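Local coordinates for putative DNA ligase-like protein Rv0938/MT0965 (Mycobacterium tuberculosis, PDB 2IRU), which probably repairs DNA double-strand breaks by non-homologous end joining together with Ku, this chain being its manganese-dependent polymerase domain, at residues A[149-160]-A[260-268]. Numbering follows the deposited sequence.
Sequences MAQLAEVARAVR and WAELDDPAL
Arg160 passes over one face of the Trp260 indole. Its CD stands 3.9 Å from the centroid of the Trp260 six-membered ring, a CH-pi contact over the face. Arg160 CZ lies 4.8 Å from that Trp260 centroid, 18° off the normal, which qualifies as cation-pi although guanidinium and ring planes are turned 50° apart. With CG of Arg160 anti to its own N (chi1 -179°), the bend at chi3 sets the guanidinium above the ring, and the two side chains run past each other in opposite directions. The benzo end of the indole pushes into the helix surface, where Trp260 CZ3 meets Ala156 CB at 3.8 Å and Trp260 CE3 meets Arg157 CG at 3.9 Å. Leu263 CD1 continues this apolar seam, 4.1 Å from Ala156 CB. Separately, the Ala153 methyl abuts the Leu263 backbone carbonyl. At the far end Met149 crosses Leu268 at about a right angle; Met149 SD, 3.2 Å from Leu268 CD2, is tightly packed and its bent chain probably strained. Trp260 NE1 is hydrogen-bonded to Thr170 O, which helps fix the ring. Ala156 and Leu263 touch Leu180, a probable substrate-binding residue, and Trp260 touches Leu182, so these side chains pack against strand 180-186. Cohesion thus probably rests mainly on dispersion, the arginine charge over the indole adding some attraction.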
ATOM      1  N   MET A 149      11.508  15.154  10.630  1.00 22.37           N
ATOM      2  CA  MET A 149      10.343  15.371   9.764  1.00 22.62           C
ATOM      3  C   MET A 149      10.578  16.399   8.673  1.00 21.56           C
ATOM      4  O   MET A 149      10.334  16.117   7.513  1.00 21.74           O
ATOM      5  CB  MET A 149       9.105  15.779  10.569  1.00 23.22           C
ATOM      6  CG  MET A 149       7.911  14.809  10.536  1.00 26.31           C
ATOM      7  SD  MET A 149       7.596  13.808   9.056  1.00 31.46           S
ATOM      8  CE  MET A 149       8.173  12.236   9.726  1.00 29.38           C
ATOM      9  N   ALA A 150      11.051  17.592   9.036  1.00 20.98           N
ATOM     10  CA  ALA A 150      11.282  18.643   8.029  1.00 19.91           C
ATOM     11  C   ALA A 150      12.160  18.154   6.863  1.00 19.47           C
ATOM     12  O   ALA A 150      11.915  18.521   5.713  1.00 19.19           O
ATOM     13  CB  ALA A 150      11.866  19.908   8.659  1.00 20.40           C
ATOM     14  N   GLN A 151      13.172  17.333   7.158  1.00 18.66           N
ATOM     15  CA  GLN A 151      14.019  16.776   6.086  1.00 17.99           C
ATOM     16  C   GLN A 151      13.236  15.802   5.195  1.00 18.20           C
ATOM     17  O   GLN A 151      13.321  15.885   3.973  1.00 17.15           O
ATOM     18  CB  GLN A 151      15.309  16.117   6.625  1.00 18.12           C
ATOM     19  CG  GLN A 151      16.216  15.552   5.491  1.00 18.28           C
ATOM     20  CD  GLN A 151      17.461  14.781   5.971  1.00 17.34           C
ATOM     21  OE1 GLN A 151      17.916  14.943   7.102  1.00 18.02           O
ATOM     22  NE2 GLN A 151      18.014  13.939   5.091  1.00 12.21           N
ATOM     23  N   LEU A 152      12.497  14.883   5.815  1.00 17.78           N
ATOM     24  CA  LEU A 152      11.698  13.892   5.090  1.00 18.02           C
ATOM     25  C   LEU A 152      10.629  14.584   4.223  1.00 17.90           C
ATOM     26  O   LEU A 152      10.391  14.206   3.068  1.00 17.07           O
ATOM     27  CB  LEU A 152      11.075  12.886   6.072  1.00 17.40           C
ATOM     28  CG  LEU A 152      10.132  11.776   5.565  1.00 17.69           C
ATOM     29  CD1 LEU A 152      10.855  10.810   4.662  1.00 18.28           C
ATOM     30  CD2 LEU A 152       9.524  11.021   6.732  1.00 18.86           C
ATOM     31  N   ALA A 153      10.024  15.633   4.785  1.00 18.06           N
ATOM     32  CA  ALA A 153       9.014  16.430   4.090  1.00 17.80           C
ATOM     33  C   ALA A 153       9.616  17.177   2.925  1.00 17.82           C
ATOM     34  O   ALA A 153       9.023  17.209   1.843  1.00 17.08           O
ATOM     35  CB  ALA A 153       8.336  17.424   5.067  1.00 17.02           C
ATOM     36  N   GLU A 154      10.777  17.807   3.158  1.00 16.82           N
ATOM     37  CA  GLU A 154      11.475  18.527   2.106  1.00 16.93           C
ATOM     38  C   GLU A 154      11.823  17.566   0.984  1.00 14.94           C
ATOM     39  O   GLU A 154      11.658  17.911  -0.189  1.00 15.69           O
ATOM     40  CB  GLU A 154      12.739  19.213   2.617  1.00 16.58           C
ATOM     41  CG  GLU A 154      13.554  19.829   1.473  1.00 17.98           C
ATOM     42  CD  GLU A 154      14.835  20.540   1.925  1.00 18.76           C
ATOM     43  OE1 GLU A 154      15.170  20.515   3.129  1.00 20.00           O
ATOM     44  OE2 GLU A 154      15.500  21.125   1.041  1.00 19.98           O
ATOM     45  N   VAL A 155      12.303  16.367   1.340  1.00 14.47           N
ATOM     46  CA  VAL A 155      12.633  15.370   0.320  1.00 13.22           C
ATOM     47  C   VAL A 155      11.352  14.966  -0.441  1.00 13.18           C
ATOM     48  O   VAL A 155      11.364  14.905  -1.668  1.00 13.61           O
ATOM     49  CB  VAL A 155      13.414  14.148   0.886  1.00 13.06           C
ATOM     50  CG1 VAL A 155      13.606  13.050  -0.188  1.00 13.57           C
ATOM     51  CG2 VAL A 155      14.791  14.614   1.447  1.00 11.85           C
ATOM     52  N   ALA A 156      10.247  14.730   0.269  1.00 13.07           N
ATOM     53  CA  ALA A 156       8.982  14.425  -0.438  1.00 13.12           C
ATOM     54  C   ALA A 156       8.551  15.515  -1.423  1.00 13.15           C
ATOM     55  O   ALA A 156       8.156  15.205  -2.572  1.00 12.58           O
ATOM     56  CB  ALA A 156       7.854  14.099   0.554  1.00 14.18           C
ATOM     57  N   ARG A 157       8.633  16.770  -0.972  1.00 13.23           N
ATOM     58  CA  ARG A 157       8.248  17.918  -1.800  1.00 13.89           C
ATOM     59  C   ARG A 157       9.166  18.010  -3.015  1.00 13.56           C
ATOM     60  O   ARG A 157       8.737  18.398  -4.105  1.00 14.30           O
ATOM     61  CB  ARG A 157       8.213  19.217  -0.981  1.00 13.28           C
ATOM     62  CG  ARG A 157       7.048  19.303   0.021  1.00 14.19           C
ATOM     63  CD  ARG A 157       6.950  20.687   0.671  1.00 15.71           C
ATOM     64  NE  ARG A 157       8.220  21.094   1.262  1.00 18.08           N
ATOM     65  CZ  ARG A 157       8.564  20.905   2.534  1.00 19.03           C
ATOM     66  NH1 ARG A 157       7.726  20.314   3.380  1.00 20.65           N
ATOM     67  NH2 ARG A 157       9.756  21.339   2.957  1.00 21.22           N
ATOM     68  N   ALA A 158      10.433  17.637  -2.828  1.00 13.80           N
ATOM     69  CA  ALA A 158      11.390  17.602  -3.935  1.00 14.35           C
ATOM     70  C   ALA A 158      11.075  16.530  -4.977  1.00 14.09           C
ATOM     71  O   ALA A 158      11.207  16.771  -6.194  1.00 15.13           O
ATOM     72  CB  ALA A 158      12.809  17.469  -3.399  1.00 14.31           C
ATOM     73  N   VAL A 159      10.660  15.346  -4.516  1.00 13.29           N
ATOM     74  CA  VAL A 159      10.193  14.318  -5.426  1.00 14.03           C
ATOM     75  C   VAL A 159       8.973  14.840  -6.191  1.00 13.17           C
ATOM     76  O   VAL A 159       8.917  14.754  -7.424  1.00 13.46           O
ATOM     77  CB  VAL A 159       9.823  13.005  -4.676  1.00 12.77           C
ATOM     78  CG1 VAL A 159       9.285  11.980  -5.671  1.00 14.41           C
ATOM     79  CG2 VAL A 159      11.036  12.478  -3.912  1.00 14.65           C
ATOM     80  N   ARG A 160       8.012  15.387  -5.436  1.00 13.19           N
ATOM     81  CA  ARG A 160       6.804  15.976  -6.006  1.00 13.31           C
ATOM     82  C   ARG A 160       7.157  17.002  -7.094  1.00 13.16           C
ATOM     83  O   ARG A 160       6.517  17.037  -8.139  1.00 14.06           O
ATOM     84  CB  ARG A 160       5.964  16.673  -4.935  1.00 13.62           C
ATOM     85  CG  ARG A 160       4.678  17.277  -5.480  1.00 16.49           C
ATOM     86  CD  ARG A 160       4.118  18.354  -4.573  1.00 19.78           C
ATOM     87  NE  ARG A 160       5.100  19.416  -4.320  1.00 19.65           N
ATOM     88  CZ  ARG A 160       4.993  20.313  -3.348  1.00 21.42           C
ATOM     89  NH1 ARG A 160       3.936  20.311  -2.548  1.00 22.57           N
ATOM     90  NH2 ARG A 160       5.944  21.220  -3.174  1.00 24.15           N
ATOM     91  N   TRP A 260      -0.458  17.616   1.458  1.00 15.20           N
ATOM     92  CA  TRP A 260       0.903  18.159   1.468  1.00 15.91           C
ATOM     93  C   TRP A 260       1.109  19.079   2.689  1.00 16.29           C
ATOM     94  O   TRP A 260       2.156  19.024   3.338  1.00 16.74           O
ATOM     95  CB  TRP A 260       1.208  18.828   0.129  1.00 16.23           C
ATOM     96  CG  TRP A 260       1.513  17.770  -0.918  1.00 15.94           C
ATOM     97  CD1 TRP A 260       0.669  17.306  -1.900  1.00 15.54           C
ATOM     98  CD2 TRP A 260       2.722  17.006  -1.037  1.00 16.98           C
ATOM     99  NE1 TRP A 260       1.289  16.315  -2.641  1.00 15.70           N
ATOM    100  CE2 TRP A 260       2.548  16.109  -2.127  1.00 16.07           C
ATOM    101  CE3 TRP A 260       3.945  17.005  -0.342  1.00 14.74           C
ATOM    102  CZ2 TRP A 260       3.560  15.228  -2.545  1.00 16.75           C
ATOM    103  CZ3 TRP A 260       4.950  16.109  -0.751  1.00 15.33           C
ATOM    104  CH2 TRP A 260       4.739  15.225  -1.830  1.00 15.30           C
ATOM    105  N   ALA A 261       0.083  19.846   3.050  1.00 16.60           N
ATOM    106  CA  ALA A 261       0.188  20.751   4.200  1.00 17.45           C
ATOM    107  C   ALA A 261       0.357  19.981   5.501  1.00 17.80           C
ATOM    108  O   ALA A 261       1.069  20.423   6.404  1.00 18.32           O
ATOM    109  CB  ALA A 261      -1.008  21.718   4.271  1.00 18.65           C
ATOM    110  N   GLU A 262      -0.244  18.793   5.570  1.00 16.76           N
ATOM    111  CA  GLU A 262      -0.041  17.940   6.727  1.00 17.54           C
ATOM    112  C   GLU A 262       1.428  17.558   6.928  1.00 18.15           C
ATOM    113  O   GLU A 262       1.891  17.440   8.056  1.00 17.60           O
ATOM    114  CB  GLU A 262      -0.951  16.701   6.643  1.00 16.91           C
ATOM    115  CG  GLU A 262      -2.353  17.020   7.194  1.00 18.41           C
ATOM    116  CD  GLU A 262      -3.412  16.006   6.843  1.00 19.74           C
ATOM    117  OE1 GLU A 262      -3.092  14.992   6.168  1.00 17.21           O
ATOM    118  OE2 GLU A 262      -4.593  16.241   7.234  1.00 19.59           O
ATOM    119  N   LEU A 263       2.158  17.351   5.831  1.00 19.65           N
ATOM    120  CA  LEU A 263       3.570  16.980   5.928  1.00 20.70           C
ATOM    121  C   LEU A 263       4.439  18.083   6.505  1.00 21.99           C
ATOM    122  O   LEU A 263       5.522  17.795   7.015  1.00 23.17           O
ATOM    123  CB  LEU A 263       4.130  16.543   4.573  1.00 20.68           C
ATOM    124  CG  LEU A 263       3.631  15.232   3.992  1.00 19.40           C
ATOM    125  CD1 LEU A 263       4.604  14.716   2.928  1.00 17.66           C
ATOM    126  CD2 LEU A 263       3.393  14.168   5.068  1.00 19.51           C
ATOM    127  N   ASP A 264       3.957  19.329   6.442  1.00 22.79           N
ATOM    128  CA  ASP A 264       4.674  20.502   6.971  1.00 23.52           C
ATOM    129  C   ASP A 264       4.629  20.608   8.497  1.00 23.42           C
ATOM    130  O   ASP A 264       5.232  21.522   9.077  1.00 23.57           O
ATOM    131  CB  ASP A 264       4.109  21.814   6.393  1.00 24.40           C
ATOM    132  CG  ASP A 264       3.863  21.751   4.900  1.00 26.35           C
ATOM    133  OD1 ASP A 264       3.513  20.666   4.392  1.00 31.16           O
ATOM    134  OD2 ASP A 264       3.978  22.796   4.235  1.00 27.64           O
ATOM    135  N   ASP A 265       3.891  19.702   9.135  1.00 23.20           N
ATOM    136  CA  ASP A 265       3.788  19.686  10.578  1.00 23.19           C
ATOM    137  C   ASP A 265       4.987  18.972  11.211  1.00 22.83           C
ATOM    138  O   ASP A 265       5.188  17.778  10.990  1.00 21.60           O
ATOM    139  CB  ASP A 265       2.473  19.051  11.024  1.00 24.25           C
ATOM    140  CG  ASP A 265       2.072  19.465  12.438  1.00 25.82           C
ATOM    141  OD1 ASP A 265       2.965  19.618  13.298  1.00 23.80           O
ATOM    142  OD2 ASP A 265       0.853  19.607  12.686  1.00 28.79           O
ATOM    143  N   PRO A 266       5.790  19.706  12.011  1.00 22.47           N
ATOM    144  CA  PRO A 266       6.952  19.087  12.664  1.00 22.60           C
ATOM    145  C   PRO A 266       6.546  17.953  13.615  1.00 22.39           C
ATOM    146  O   PRO A 266       7.359  17.073  13.911  1.00 22.64           O
ATOM    147  CB  PRO A 266       7.586  20.249  13.441  1.00 22.67           C
ATOM    148  CG  PRO A 266       6.508  21.263  13.581  1.00 22.57           C
ATOM    149  CD  PRO A 266       5.655  21.131  12.361  1.00 22.42           C
ATOM    150  N   ALA A 267       5.293  17.982  14.063  1.00 22.19           N
ATOM    151  CA  ALA A 267       4.722  16.934  14.906  1.00 22.04           C
ATOM    152  C   ALA A 267       4.040  15.849  14.081  1.00 22.08           C
ATOM    153  O   ALA A 267       3.238  15.091  14.630  1.00 22.15           O
ATOM    154  CB  ALA A 267       3.715  17.525  15.882  1.00 22.02           C
ATOM    155  N   LEU A 268       4.328  15.788  12.778  1.00 21.84           N
ATOM    156  CA  LEU A 268       3.738  14.750  11.931  1.00 21.28           C
ATOM    157  C   LEU A 268       3.985  13.369  12.532  1.00 20.74           C
ATOM    158  O   LEU A 268       5.088  13.029  12.967  1.00 20.23           O
ATOM    159  CB  LEU A 268       4.230  14.806  10.473  1.00 22.29           C
ATOM    160  CG  LEU A 268       3.602  13.779   9.495  1.00 22.67           C
ATOM    161  CD1 LEU A 268       2.298  14.264   8.889  1.00 24.31           C
ATOM    162  CD2 LEU A 268       4.536  13.443   8.371  1.00 25.81           C
TER